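Local coordinates for porin protein associated with imipenem resistance (Acinetobacter baumannii, PDB 4FUV) that forms an eight-stranded beta-barrel in the outer membrane, has been linked to uptake of ornithine and imipenem, and is associated with imipenem resistance, at residues G63-L77 against A101-D115. Sequence-based numbering, arbitrary orientation. Where two conformers were deposited one is given.
Sequences GSTYDLDMDNNNVYL and AAYLDNDYDLTRNVD. With C8E ((hydroxyethyloxy)tri(ethyloxy)octane), chain C.
Asn72, Asn74 and Asn106 meet across two neighbouring antiparallel strands of the outer-membrane beta-barrel, residues 64-77 and 101-114. Asn106 OD1 takes two N-H groups, one from Asn72 ND2 at 2.8 Å, in the carbonyl plane and on a lone pair, the other from Asn74 ND2, also at 2.8 Å. The regular pairing is disturbed here: Asn73 N bonds Asp105 O only weakly, and Asp105 N turns instead to Asn74 OD1, 2.9 Å away. Asn74 thus stands in for a backbone carbonyl, a task suited to an amide, which donates and accepts at once; its CG, anti to the carbonyl carbon (chi1 -52°), turns the amide toward the backbone of residues 104-106. On the same face as Asn72 and Asn106, Met70 SD lies 3.3 Å from Tyr108 CE2, an oblique Met-aromatic contact. On the other face, Asp69 and Asp109 lie side by side, pointing the same way, with Asp69 OD2 4.0 Å from Asp109 OD1, a proximity that probably costs energy, although Ser54 of the adjacent strand 42-56 bonds Asp69 OD1. Where strand 64-77 begins and strand 101-114 ends, the long, extended Arg112 runs alongside the Tyr66 ring; Tyr66 OH sits over the guanidinium centre, 3.0 Å from Arg112 CZ. Small and polar, Ser64 fits at the guanidinium edge, where Arg112 NE donates to Ser64 OG, 2.9 Å away and in plane.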
loop_
_atom_site.group_PDB
_atom_site.type_symbol
_atom_site.label_atom_id
_atom_site.label_comp_id
_atom_site.label_asym_id
_atom_site.label_seq_id
_atom_site.Cartn_x
_atom_site.Cartn_y
_atom_site.Cartn_z
ATOM N N GLY A 63 3.451 -3.290 14.831
ATOM C CA GLY A 63 4.065 -3.555 16.121
ATOM C C GLY A 63 5.252 -2.664 16.455
ATOM O O GLY A 63 5.849 -2.798 17.521
ATOM N N SER A 64 5.609 -1.761 15.546
ATOM C CA SER A 64 6.678 -0.809 15.830
ATOM C C SER A 64 6.167 0.617 15.973
ATOM O O SER A 64 5.203 1.028 15.321
ATOM C CB SER A 64 7.780 -0.842 14.770
ATOM O OG SER A 64 8.617 -1.974 14.908
ATOM N N THR A 65 6.851 1.366 16.824
ATOM C CA THR A 65 6.608 2.781 16.997
ATOM C C THR A 65 7.901 3.513 16.652
ATOM O O THR A 65 8.998 3.020 16.939
ATOM C CB THR A 65 6.172 3.060 18.449
ATOM O OG1 THR A 65 4.746 3.159 18.497
ATOM C CG2 THR A 65 6.788 4.331 18.982
ATOM N N TYR A 66 7.779 4.669 16.007
ATOM C CA TYR A 66 8.945 5.467 15.655
ATOM C C TYR A 66 8.913 6.826 16.348
ATOM O O TYR A 66 7.848 7.405 16.549
ATOM C CB TYR A 66 9.048 5.624 14.138
ATOM C CG TYR A 66 9.252 4.307 13.419
ATOM C CD1 TYR A 66 8.174 3.492 13.104
ATOM C CD2 TYR A 66 10.528 3.870 13.071
ATOM C CE1 TYR A 66 8.352 2.290 12.452
ATOM C CE2 TYR A 66 10.717 2.672 12.415
ATOM C CZ TYR A 66 9.624 1.880 12.115
ATOM O OH TYR A 66 9.797 0.673 11.472
ATOM N N ASP A 67 10.090 7.310 16.736
ATOM C CA ASP A 67 10.245 8.638 17.312
ATOM C C ASP A 67 11.367 9.344 16.561
ATOM O O ASP A 67 12.479 8.822 16.465
ATOM C CB ASP A 67 10.594 8.558 18.807
ATOM C CG ASP A 67 9.548 7.807 19.622
ATOM O OD1 ASP A 67 8.350 7.866 19.270
ATOM O OD2 ASP A 67 9.929 7.155 20.625
ATOM N N LEU A 68 11.081 10.530 16.030
ATOM C CA LEU A 68 12.056 11.265 15.229
ATOM C C LEU A 68 12.376 12.640 15.827
ATOM O O LEU A 68 11.484 13.467 16.038
ATOM C CB LEU A 68 11.534 11.440 13.805
ATOM C CG LEU A 68 12.481 11.627 12.609
ATOM C CD1 LEU A 68 11.659 11.841 11.358
ATOM C CD2 LEU A 68 13.463 12.770 12.778
ATOM N N ASP A 69 13.657 12.874 16.089
ATOM C CA ASP A 69 14.143 14.207 16.418
ATOM C C ASP A 69 15.028 14.695 15.277
ATOM O O ASP A 69 15.779 13.920 14.674
ATOM C CB ASP A 69 14.913 14.207 17.740
ATOM C CG ASP A 69 14.021 13.912 18.935
ATOM O OD1 ASP A 69 12.837 14.308 18.903
ATOM O OD2 ASP A 69 14.500 13.281 19.904
ATOM N N MET A 70 14.921 15.979 14.963
ATOM C CA MET A 70 15.715 16.552 13.891
ATOM C C MET A 70 16.100 17.982 14.239
ATOM O O MET A 70 15.262 18.779 14.643
ATOM C CB MET A 70 14.954 16.501 12.567
ATOM C CG MET A 70 15.688 17.157 11.401
ATOM S SD MET A 70 14.819 17.043 9.820
ATOM C CE MET A 70 13.598 18.356 9.970
ATOM N N ASP A 71 17.376 18.304 14.072
ATOM C CA ASP A 71 17.867 19.646 14.341
ATOM C C ASP A 71 18.614 20.136 13.105
ATOM O O ASP A 71 19.503 19.453 12.603
ATOM C CB ASP A 71 18.780 19.630 15.571
ATOM C CG ASP A 71 19.224 21.013 15.995
ATOM O OD1 ASP A 71 18.598 22.009 15.568
ATOM O OD2 ASP A 71 20.201 21.105 16.765
ATOM N N ASN A 72 18.238 21.311 12.609
ATOM C CA ASN A 72 18.822 21.850 11.384
ATOM C C ASN A 72 19.423 23.243 11.593
ATOM O O ASN A 72 18.959 24.021 12.432
ATOM C CB ASN A 72 17.788 21.881 10.246
ATOM C CG ASN A 72 16.922 20.622 10.195
ATOM O OD1 ASN A 72 15.903 20.525 10.884
ATOM N ND2 ASN A 72 17.320 19.662 9.368
ATOM N N ASN A 73 20.461 23.545 10.822
ATOM C CA ASN A 73 21.141 24.829 10.905
ATOM C C ASN A 73 21.904 25.038 9.613
ATOM O O ASN A 73 23.123 24.889 9.560
ATOM C CB ASN A 73 22.090 24.867 12.108
ATOM C CG ASN A 73 22.592 26.273 12.413
ATOM O OD1 ASN A 73 21.851 27.256 12.303
ATOM N ND2 ASN A 73 23.857 26.375 12.788
ATOM N N ASN A 74 21.166 25.378 8.566
ATOM C CA ASN A 74 21.712 25.441 7.226
ATOM C C ASN A 74 21.606 26.843 6.631
ATOM O O ASN A 74 20.579 27.508 6.788
ATOM C CB ASN A 74 20.940 24.466 6.353
ATOM C CG ASN A 74 20.886 23.080 6.958
ATOM O OD1 ASN A 74 21.918 22.475 7.239
ATOM N ND2 ASN A 74 19.680 22.578 7.179
ATOM N N VAL A 75 22.674 27.283 5.966
ATOM C CA VAL A 75 22.658 28.522 5.187
ATOM C C VAL A 75 22.960 28.171 3.737
ATOM O O VAL A 75 23.941 27.483 3.461
ATOM C CB VAL A 75 23.748 29.519 5.649
ATOM C CG1 VAL A 75 23.721 30.780 4.783
ATOM C CG2 VAL A 75 23.585 29.865 7.107
ATOM N N TYR A 76 22.152 28.665 2.805
ATOM C CA TYR A 76 22.364 28.303 1.403
ATOM C C TYR A 76 22.335 29.477 0.437
ATOM O O TYR A 76 21.642 30.488 0.649
ATOM C CB TYR A 76 21.377 27.211 0.963
ATOM C CG TYR A 76 19.918 27.663 0.900
ATOM C CD1 TYR A 76 19.399 28.262 -0.253
ATOM C CD2 TYR A 76 19.059 27.472 1.975
ATOM C CE1 TYR A 76 18.069 28.673 -0.323
ATOM C CE2 TYR A 76 17.727 27.887 1.924
ATOM C CZ TYR A 76 17.234 28.478 0.752
ATOM O OH TYR A 76 15.922 28.894 0.646
ATOM N N LEU A 77 23.101 29.337 -0.631
ATOM C CA LEU A 77 23.069 30.308 -1.715
ATOM C C LEU A 77 22.885 29.561 -3.033
ATOM O O LEU A 77 23.745 28.765 -3.436
ATOM C CB LEU A 77 24.351 31.128 -1.742
ATOM C CG LEU A 77 24.408 32.175 -2.848
ATOM C CD1 LEU A 77 23.280 33.196 -2.670
ATOM C CD2 LEU A 77 25.764 32.855 -2.859
ATOM N N ALA A 101 25.258 26.153 -3.265
ATOM C CA ALA A 101 25.977 25.504 -2.188
ATOM C C ALA A 101 25.451 25.907 -0.822
ATOM O O ALA A 101 24.745 26.911 -0.658
ATOM C CB ALA A 101 27.471 25.806 -2.286
ATOM N N ALA A 102 25.824 25.141 0.184
ATOM C CA ALA A 102 25.333 25.466 1.500
ATOM C C ALA A 102 26.289 25.051 2.580
ATOM O O ALA A 102 27.090 24.122 2.404
ATOM C CB ALA A 102 23.970 24.839 1.719
ATOM N N TYR A 103 26.217 25.785 3.687
ATOM C CA TYR A 103 26.738 25.329 4.949
ATOM C C TYR A 103 25.643 24.453 5.532
ATOM O O TYR A 103 24.503 24.890 5.639
ATOM C CB TYR A 103 26.992 26.531 5.868
ATOM C CG TYR A 103 27.304 26.147 7.283
ATOM C CD1 TYR A 103 26.287 25.961 8.221
ATOM C CD2 TYR A 103 28.620 25.959 7.691
ATOM C CE1 TYR A 103 26.582 25.601 9.532
ATOM C CE2 TYR A 103 28.921 25.612 8.996
ATOM C CZ TYR A 103 27.905 25.429 9.909
ATOM O OH TYR A 103 28.216 25.074 11.205
ATOM N N LEU A 104 25.987 23.228 5.917
ATOM C CA LEU A 104 25.011 22.273 6.416
ATOM C C LEU A 104 25.336 21.826 7.837
ATOM O O LEU A 104 26.493 21.617 8.171
ATOM C CB LEU A 104 24.989 21.036 5.510
ATOM C CG LEU A 104 24.522 21.333 4.087
ATOM C CD1 LEU A 104 24.738 20.098 3.244
ATOM C CD2 LEU A 104 23.053 21.723 4.121
ATOM N N ASP A 105 24.308 21.664 8.659
ATOM C CA ASP A 105 24.455 21.079 9.994
ATOM C C ASP A 105 23.104 20.485 10.342
ATOM O O ASP A 105 22.180 21.203 10.727
ATOM C CB ASP A 105 24.888 22.137 11.029
ATOM C CG ASP A 105 25.096 21.562 12.428
ATOM O OD1 ASP A 105 24.785 20.382 12.683
ATOM O OD2 ASP A 105 25.566 22.312 13.301
ATOM N N ASN A 106 22.988 19.171 10.182
ATOM C CA ASN A 106 21.718 18.483 10.373
ATOM C C ASN A 106 21.889 17.231 11.230
ATOM O O ASN A 106 22.668 16.346 10.892
ATOM C CB ASN A 106 21.111 18.107 9.015
ATOM C CG ASN A 106 20.865 19.326 8.123
ATOM O OD1 ASN A 106 19.809 19.962 8.198
ATOM N ND2 ASN A 106 21.838 19.649 7.274
ATOM N N ASP A 107 21.172 17.166 12.345
ATOM C CA ASP A 107 21.193 15.977 13.179
ATOM C C ASP A 107 19.854 15.268 13.132
ATOM O O ASP A 107 18.805 15.881 13.332
ATOM C CB ASP A 107 21.531 16.338 14.624
ATOM C CG ASP A 107 22.854 17.057 14.746
ATOM O OD1 ASP A 107 23.769 16.771 13.946
ATOM O OD2 ASP A 107 22.982 17.913 15.643
ATOM N N TYR A 108 19.905 13.972 12.862
ATOM C CA TYR A 108 18.736 13.113 12.943
ATOM C C TYR A 108 18.921 12.103 14.087
ATOM O O TYR A 108 20.001 11.540 14.269
ATOM C CB TYR A 108 18.520 12.410 11.603
ATOM C CG TYR A 108 18.413 13.374 10.439
ATOM C CD1 TYR A 108 19.547 13.835 9.772
ATOM C CD2 TYR A 108 17.178 13.843 10.018
ATOM C CE1 TYR A 108 19.438 14.736 8.694
ATOM C CE2 TYR A 108 17.066 14.734 8.964
ATOM C CZ TYR A 108 18.196 15.181 8.305
ATOM O OH TYR A 108 18.058 16.076 7.254
ATOM N N ASP A 109 17.872 11.906 14.877
ATOM C CA ASP A 109 17.877 10.911 15.941
ATOM C C ASP A 109 16.578 10.114 15.867
ATOM O O ASP A 109 15.546 10.549 16.378
ATOM C CB ASP A 109 18.020 11.583 17.310
ATOM C CG ASP A 109 18.017 10.582 18.460
ATOM O OD1 ASP A 109 16.919 10.226 18.944
ATOM O OD2 ASP A 109 19.110 10.147 18.884
ATOM N N LEU A 110 16.637 8.957 15.207
ATOM C CA LEU A 110 15.471 8.104 14.997
ATOM C C LEU A 110 15.475 6.893 15.929
ATOM O O LEU A 110 16.471 6.182 16.029
ATOM C CB LEU A 110 15.440 7.616 13.556
ATOM C CG LEU A 110 14.340 6.608 13.239
ATOM C CD1 LEU A 110 12.968 7.265 13.310
ATOM C CD2 LEU A 110 14.575 5.985 11.878
ATOM N N THR A 111 14.353 6.651 16.599
ATOM C CA THR A 111 14.229 5.511 17.502
ATOM C C THR A 111 13.052 4.621 17.117
ATOM O O THR A 111 11.916 5.085 17.022
ATOM C CB THR A 111 14.033 5.977 18.930
ATOM O OG1 THR A 111 15.222 6.632 19.376
ATOM C CG2 THR A 111 13.740 4.797 19.836
ATOM N N ARG A 112 13.325 3.346 16.873
ATOM C CA ARG A 112 12.259 2.390 16.606
ATOM C C ARG A 112 12.021 1.507 17.828
ATOM O O ARG A 112 12.932 0.834 18.308
ATOM C CB ARG A 112 12.584 1.536 15.380
ATOM C CG ARG A 112 11.679 0.313 15.207
ATOM C CD ARG A 112 12.082 -0.475 13.966
ATOM N NE ARG A 112 11.011 -1.350 13.492
ATOM C CZ ARG A 112 11.019 -1.973 12.315
ATOM N NH1 ARG A 112 12.043 -1.816 11.482
ATOM N NH2 ARG A 112 10.000 -2.749 11.963
ATOM N N ASN A 113 10.790 1.519 18.325
ATOM C CA ASN A 113 10.393 0.668 19.438
ATOM C C ASN A 113 9.566 -0.513 18.944
ATOM O O ASN A 113 8.464 -0.343 18.429
ATOM C CB ASN A 113 9.610 1.475 20.478
ATOM C CG ASN A 113 10.290 2.788 20.822
ATOM O OD1 ASN A 113 9.798 3.874 20.476
ATOM N ND2 ASN A 113 11.437 2.701 21.489
ATOM N N VAL A 114 10.102 -1.715 19.098
ATOM C CA VAL A 114 9.426 -2.907 18.603
ATOM C C VAL A 114 8.706 -3.625 19.744
ATOM O O VAL A 114 9.336 -3.997 20.729
ATOM C CB VAL A 114 10.435 -3.852 17.910
ATOM C CG1 VAL A 114 9.743 -5.095 17.354
ATOM C CG2 VAL A 114 11.174 -3.103 16.805
ATOM N N ASP A 115 7.388 -3.794 19.620
ATOM C CA ASP A 115 6.614 -4.527 20.623
ATOM C C ASP A 115 7.141 -5.939 20.784
ATOM O O ASP A 115 7.648 -6.539 19.832
ATOM C CB ASP A 115 5.140 -4.648 20.235
ATOM C CG ASP A 115 4.386 -3.347 20.353
ATOM O OD1 ASP A 115 4.853 -2.439 21.075
ATOM O OD2 ASP A 115 3.307 -3.254 19.727
HETATM C C1 C8E C . 19.211 35.393 4.994
HETATM C C2 C8E C . 20.291 34.401 5.420
HETATM C C3 C8E C . 20.819 34.722 6.814
HETATM C C4 C8E C . 22.033 33.877 7.194
HETATM C C5 C8E C . 21.796 33.117 8.493
HETATM C C6 C8E C . 23.041 32.992 9.370
HETATM C C7 C8E C . 23.035 31.660 10.121
HETATM C C8 C8E C . 24.295 31.471 10.956
HETATM O O9 C8E C . 24.460 30.110 11.295
HETATM C C10 C8E C . 25.414 29.458 10.487
HETATM O O HOH W 1 7.713 -4.108 13.891
#